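Local coordinates for protein glutathione s-transferase III (Zea mays, PDB 1AW9) that probably conjugates reduced glutathione to hydrophobic electrophiles, including certain herbicides, as a phi-class glutathione transferase of maize, at residues H135-Q138 against L139-L143. Numbering follows the deposited sequence.
Sequences HAEQ and LAKVL. With CD (cadmium ion), chain D.
Two successive turns of helix 129-152, in the all-helical C-terminal domain, bring E137 and K141 together on one flank, four residues apart. The lysine folds back on the main chain: NZ of K141 donates to the backbone O of E137 at 2.9 Å. Bends at chi2 (-67°) and chi4 (-68°) turn the ammonium group back to this carbonyl and leave NZ 3.1 Å from CG of E137. The same oxygen also takes the helical bond from N of K141 (3.1 Å), and the two donors approach from opposite faces of the carbonyl plane, so one residue grips it twice. The E137 side chain, with CG anti to the backbone N (chi1 -176°) and extended beyond, carries its carboxylate to a cadmium ion, which it chelates through OE2 at 2.5 Å and OE1 at 2.7 Å. A water and D133 of the second subunit share this metal, which thus bridges two chains.

Along the same helix the backbone bonds continue regularly, from N of L139 to O of H135 (2.9 Å) and from N of A140 to O of A136 (2.9 Å). N of V142 likewise donates to O of Q138 (3.1 Å), while its CG2 packs against that oxygen. On the inner flank L139 reaches F106 and L113 of helix 92-122, and ND1 of H135 is hydrogen-bonded to N109 there. With L139 buried against that helix and the more exposed E137 and K141 on the outer flank, the segment has the character of an amphipathic alpha-helix of the GST C-terminal bundle.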
loop_
_atom_site.group_PDB
_atom_site.type_symbol
_atom_site.label_atom_id
_atom_site.label_comp_id
_atom_site.label_asym_id
_atom_site.label_seq_id
_atom_site.Cartn_x
_atom_site.Cartn_y
_atom_site.Cartn_z
ATOM N N HIS A 135 10.554 -7.597 2.477
ATOM C CA HIS A 135 11.787 -7.841 1.768
ATOM C C HIS A 135 12.822 -8.715 2.403
ATOM O O HIS A 135 13.505 -9.392 1.685
ATOM C CB HIS A 135 12.374 -6.557 1.340
ATOM C CG HIS A 135 11.538 -5.919 0.321
ATOM N ND1 HIS A 135 11.423 -6.442 -0.950
ATOM C CD2 HIS A 135 10.698 -4.867 0.384
ATOM C CE1 HIS A 135 10.548 -5.733 -1.632
ATOM N NE2 HIS A 135 10.093 -4.769 -0.847
ATOM N N ALA A 136 12.916 -8.737 3.731
ATOM C CA ALA A 136 13.865 -9.603 4.387
ATOM C C ALA A 136 13.463 -11.048 4.104
ATOM O O ALA A 136 14.294 -11.920 3.895
ATOM C CB ALA A 136 13.833 -9.364 5.886
ATOM N N GLU A 137 12.170 -11.311 4.143
ATOM C CA GLU A 137 11.682 -12.644 3.906
ATOM C C GLU A 137 11.837 -13.079 2.464
ATOM O O GLU A 137 12.191 -14.233 2.190
ATOM C CB GLU A 137 10.246 -12.708 4.276
ATOM C CG GLU A 137 9.765 -14.075 4.126
ATOM C CD GLU A 137 8.324 -14.174 4.368
ATOM O OE1 GLU A 137 7.735 -13.220 4.940
ATOM O OE2 GLU A 137 7.771 -15.224 3.973
ATOM N N GLN A 138 11.536 -12.169 1.540
ATOM C CA GLN A 138 11.689 -12.449 0.124
ATOM C C GLN A 138 13.166 -12.677 -0.221
ATOM O O GLN A 138 13.485 -13.585 -0.977
ATOM C CB GLN A 138 11.067 -11.319 -0.709
ATOM C CG GLN A 138 9.551 -11.382 -0.678
ATOM C CD GLN A 138 8.852 -10.302 -1.469
ATOM O OE1 GLN A 138 9.468 -9.415 -2.054
ATOM N NE2 GLN A 138 7.549 -10.397 -1.518
ATOM N N LEU A 139 14.060 -11.863 0.344
ATOM C CA LEU A 139 15.508 -11.996 0.121
ATOM C C LEU A 139 15.949 -13.298 0.741
ATOM O O LEU A 139 16.732 -13.999 0.135
ATOM C CB LEU A 139 16.298 -10.838 0.743
ATOM C CG LEU A 139 17.787 -10.741 0.347
ATOM C CD1 LEU A 139 17.980 -10.746 -1.198
ATOM C CD2 LEU A 139 18.422 -9.535 0.968
ATOM N N ALA A 140 15.444 -13.647 1.925
ATOM C CA ALA A 140 15.782 -14.936 2.553
ATOM C C ALA A 140 15.490 -16.114 1.600
ATOM O O ALA A 140 16.352 -16.980 1.427
ATOM C CB ALA A 140 15.000 -15.142 3.864
ATOM N N LYS A 141 14.282 -16.174 1.024
ATOM C CA LYS A 141 13.940 -17.248 0.086
ATOM C C LYS A 141 14.886 -17.233 -1.116
ATOM O O LYS A 141 15.272 -18.281 -1.638
ATOM C CB LYS A 141 12.519 -17.108 -0.443
ATOM C CG LYS A 141 11.489 -16.821 0.585
ATOM C CD LYS A 141 11.305 -17.981 1.517
ATOM C CE LYS A 141 10.556 -17.543 2.770
ATOM N NZ LYS A 141 11.395 -16.614 3.613
ATOM N N VAL A 142 15.185 -16.038 -1.606
ATOM C CA VAL A 142 16.102 -15.866 -2.722
ATOM C C VAL A 142 17.492 -16.402 -2.328
ATOM O O VAL A 142 18.085 -17.174 -3.086
ATOM C CB VAL A 142 16.164 -14.360 -3.188
ATOM C CG1 VAL A 142 17.361 -14.094 -4.136
ATOM C CG2 VAL A 142 14.902 -14.019 -3.904
ATOM N N LEU A 143 17.989 -16.049 -1.142
ATOM C CA LEU A 143 19.305 -16.517 -0.690
ATOM C C LEU A 143 19.384 -18.035 -0.374
ATOM O O LEU A 143 20.472 -18.599 -0.337
ATOM C CB LEU A 143 19.844 -15.644 0.440
ATOM C CG LEU A 143 20.230 -14.185 0.070
ATOM C CD1 LEU A 143 20.711 -13.388 1.274
ATOM C CD2 LEU A 143 21.278 -14.129 -0.968
HETATM CD CD CD D . 5.744 -14.958 5.361
HETATM O O HOH W 1 5.156 -15.274 3.606
#